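Engineered Protein OR366 (Synthetic construct, PDB 4RZP) is a designed, all-helical protein of armadillo-like repeats with no assigned activity, its stacked helices forming an elongated scaffold of the kind that binds peptides in natural relatives. Local coordinates at residues D56-Q61 and S100-E105. Numbering follows the deposited sequence.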
ATOM      1  N   ASP A  56       4.074   1.185  21.063  1.00 77.04           N
ATOM      2  CA  ASP A  56       3.124   2.300  20.879  1.00 66.06           C
ATOM      3  C   ASP A  56       3.872   3.630  20.965  1.00 54.25           C
ATOM      4  O   ASP A  56       3.784   4.361  21.955  1.00 49.22           O
ATOM      5  CB  ASP A  56       1.967   2.252  21.894  1.00 63.95           C
ATOM      6  CG  ASP A  56       0.620   2.691  21.275  1.00 73.12           C
ATOM      7  OD1 ASP A  56       0.376   2.339  20.096  1.00 88.23           O
ATOM      8  OD2 ASP A  56      -0.198   3.358  21.962  1.00 58.96           O
ATOM      9  N   ASP A  57       4.611   3.913  19.897  1.00 49.09           N
ATOM     10  CA  ASP A  57       5.428   5.100  19.797  1.00 47.52           C
ATOM     11  C   ASP A  57       5.367   5.566  18.356  1.00 44.18           C
ATOM     12  O   ASP A  57       6.183   5.170  17.523  1.00 47.67           O
ATOM     13  CB  ASP A  57       6.864   4.810  20.235  1.00 58.11           C
ATOM     14  CG  ASP A  57       7.704   6.064  20.368  1.00 68.52           C
ATOM     15  OD1 ASP A  57       7.248   7.144  19.914  1.00 71.14           O
ATOM     16  OD2 ASP A  57       8.841   5.954  20.899  1.00 70.61           O
ATOM     17  N   SER A  58       4.369   6.396  18.087  1.00 40.41           N
ATOM     18  CA  SER A  58       4.059   6.897  16.766  1.00 43.43           C
ATOM     19  C   SER A  58       5.270   7.118  15.856  1.00 50.71           C
ATOM     20  O   SER A  58       5.324   6.592  14.738  1.00 62.74           O
ATOM     21  CB  SER A  58       3.291   8.198  16.911  1.00 54.15           C
ATOM     22  OG  SER A  58       2.838   8.637  15.656  1.00 63.95           O
ATOM     23  N   LYS A  59       6.248   7.877  16.343  1.00 52.62           N
ATOM     24  CA  LYS A  59       7.412   8.212  15.524  1.00 54.90           C
ATOM     25  C   LYS A  59       8.234   6.959  15.227  1.00 62.17           C
ATOM     26  O   LYS A  59       8.719   6.782  14.106  1.00 59.08           O
ATOM     27  CB  LYS A  59       8.277   9.297  16.195  1.00 46.13           C
ATOM     28  CG  LYS A  59       8.803   8.966  17.591  1.00 49.04           C
ATOM     29  CD  LYS A  59       9.817  10.041  18.073  1.00 50.24           C
ATOM     30  CE  LYS A  59      10.318   9.778  19.494  1.00 46.34           C
ATOM     31  NZ  LYS A  59       9.185   9.781  20.498  1.00 46.16           N
ATOM     32  N   VAL A  60       8.369   6.072  16.206  1.00 66.17           N
ATOM     33  CA  VAL A  60       9.105   4.832  15.963  1.00 64.22           C
ATOM     34  C   VAL A  60       8.407   3.969  14.928  1.00 51.49           C
ATOM     35  O   VAL A  60       8.988   3.654  13.904  1.00 44.39           O
ATOM     36  CB  VAL A  60       9.307   4.028  17.240  1.00 60.35           C
ATOM     37  CG1 VAL A  60       9.819   2.620  16.906  1.00 48.14           C
ATOM     38  CG2 VAL A  60      10.289   4.777  18.142  1.00 57.99           C
ATOM     39  N   GLN A  61       7.165   3.595  15.186  1.00 46.10           N
ATOM     40  CA  GLN A  61       6.377   2.917  14.172  1.00 44.45           C
ATOM     41  C   GLN A  61       6.527   3.522  12.768  1.00 44.42           C
ATOM     42  O   GLN A  61       6.769   2.795  11.803  1.00 48.93           O
ATOM     43  CB  GLN A  61       4.914   2.912  14.589  1.00 42.26           C
ATOM     44  CG  GLN A  61       4.642   1.893  15.641  1.00 40.35           C
ATOM     45  CD  GLN A  61       3.400   2.207  16.400  1.00 50.72           C
ATOM     46  OE1 GLN A  61       3.265   3.308  16.925  1.00 63.47           O
ATOM     47  NE2 GLN A  61       2.502   1.235  16.524  1.00 55.54           N
ATOM     48  N   SER A 100      -2.215   9.328  11.632  1.00 61.71           N
ATOM     49  CA  SER A 100      -2.054   9.704  10.231  1.00 62.47           C
ATOM     50  C   SER A 100      -0.766   9.146   9.613  1.00 63.06           C
ATOM     51  O   SER A 100      -0.808   8.307   8.714  1.00 70.64           O
ATOM     52  CB  SER A 100      -2.080  11.228  10.092  1.00 65.98           C
ATOM     53  OG  SER A 100      -2.120  11.617   8.733  1.00 60.02           O
ATOM     54  N   LYS A 101       0.379   9.591  10.105  1.00 62.33           N
ATOM     55  CA  LYS A 101       1.634   9.213   9.476  1.00 60.99           C
ATOM     56  C   LYS A 101       1.916   7.714   9.581  1.00 61.44           C
ATOM     57  O   LYS A 101       2.646   7.175   8.756  1.00 54.23           O
ATOM     58  CB  LYS A 101       2.794  10.015  10.075  1.00 56.68           C
ATOM     59  CG  LYS A 101       2.996   9.831  11.572  1.00 61.81           C
ATOM     60  CD  LYS A 101       4.293  10.508  12.018  1.00 62.63           C
ATOM     61  CE  LYS A 101       4.553  10.354  13.510  1.00 56.05           C
ATOM     62  NZ  LYS A 101       3.403  10.932  14.248  1.00 50.89           N
ATOM     63  N   VAL A 102       1.337   7.037  10.569  1.00 66.55           N
ATOM     64  CA  VAL A 102       1.599   5.608  10.729  1.00 62.70           C
ATOM     65  C   VAL A 102       0.697   4.792   9.827  1.00 55.27           C
ATOM     66  O   VAL A 102       1.158   3.866   9.160  1.00 61.92           O
ATOM     67  CB  VAL A 102       1.437   5.150  12.179  1.00 68.60           C
ATOM     68  CG1 VAL A 102       1.272   3.643  12.256  1.00 68.35           C
ATOM     69  CG2 VAL A 102       2.652   5.583  12.985  1.00 66.59           C
ATOM     70  N   GLN A 103      -0.581   5.142   9.772  1.00 51.34           N
ATOM     71  CA  GLN A 103      -1.450   4.513   8.772  1.00 53.04           C
ATOM     72  C   GLN A 103      -0.863   4.701   7.363  1.00 56.22           C
ATOM     73  O   GLN A 103      -0.859   3.784   6.540  1.00 54.10           O
ATOM     74  CB  GLN A 103      -2.863   5.082   8.840  1.00 49.52           C
ATOM     75  CG  GLN A 103      -3.604   4.702  10.117  1.00 50.70           C
ATOM     76  CD  GLN A 103      -4.870   5.505  10.302  1.00 49.80           C
ATOM     77  OE1 GLN A 103      -4.861   6.724  10.133  1.00 48.56           O
ATOM     78  NE2 GLN A 103      -5.961   4.835  10.674  1.00 53.96           N
ATOM     79  N   GLN A 104      -0.335   5.890   7.106  1.00 50.73           N
ATOM     80  CA  GLN A 104       0.246   6.205   5.816  1.00 41.22           C
ATOM     81  C   GLN A 104       1.401   5.294   5.420  1.00 49.65           C
ATOM     82  O   GLN A 104       1.422   4.790   4.306  1.00 57.00           O
ATOM     83  CB  GLN A 104       0.716   7.647   5.818  1.00 52.57           C
ATOM     84  CG  GLN A 104       0.258   8.435   4.611  1.00 69.00           C
ATOM     85  CD  GLN A 104       0.884   9.812   4.557  1.00 73.87           C
ATOM     86  OE1 GLN A 104       0.820  10.585   5.528  1.00 70.53           O
ATOM     87  NE2 GLN A 104       1.485  10.135   3.417  1.00 76.04           N
ATOM     88  N   GLU A 105       2.367   5.088   6.311  1.00 55.35           N
ATOM     89  CA  GLU A 105       3.526   4.245   5.983  1.00 54.68           C
ATOM     90  C   GLU A 105       3.135   2.787   5.876  1.00 50.09           C
ATOM     91  O   GLU A 105       3.654   2.063   5.018  1.00 49.00           O
ATOM     92  CB  GLU A 105       4.646   4.383   7.020  1.00 59.55           C
ATOM     93  CG  GLU A 105       5.369   5.731   7.049  1.00 71.11           C
ATOM     94  CD  GLU A 105       6.014   6.082   5.716  1.00 83.61           C
ATOM     95  OE1 GLU A 105       6.513   5.162   5.033  1.00 79.92           O
ATOM     96  OE2 GLU A 105       6.032   7.283   5.356  1.00 95.97           O
TER
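Lys101 reaches across from helix 100-113 to Ser58, near the N-terminal end of helix 58-71, and its NZ donates a hydrogen bond to the serine OG at 2.8 Å. The chain leaves the backbone with CG between the backbone N and the carbonyl carbon (chi1 60°), runs extended through CD and CE, and turns only at the last torsion (chi4 -58°), which brings the ammonium group round to the hydroxyl. On the way CE passes 4.1 Å from the CA of Lys59. Beside this polar link lies a van der Waals contact: CG2 of Val102 packs against the backbone O of Ser58 at 3.4 Å and against CB of Gln61 at 3.9 Å. Gln61 and Val102 have the nearest pair of CA atoms across the two segments, 6.5 Å apart. The pairing is a worked example of armadillo-type stacking, in which corresponding helices of successive repeats lie side by side; here 58-71 and 100-113 meet near their N-terminal ends, with Leu94 of helix 87-94 touching both Gln61 and Val102. Were Lys101 replaced by an alanine, Ser58 OG would probably lose its donor from helix 100-113, and a gap would probably open beside Lys59. Further out, Ser58 OG is also hydrogen-bonded to Asp99 OD2, while the other oxygen of that carboxylate forms a long, weak ion pair with Lys101 NZ, so Asp99 is likely to steady both members of the link. The amide of Gln61 is turned back within its own repeat: NE2 bonds to Leu53 O, and OE1 accepts a weak bond from Asp57 N (3.3 Å). Lys59 NZ makes a salt bridge with Asp57 OD1, its hydrogen bond weak at 3.3 Å.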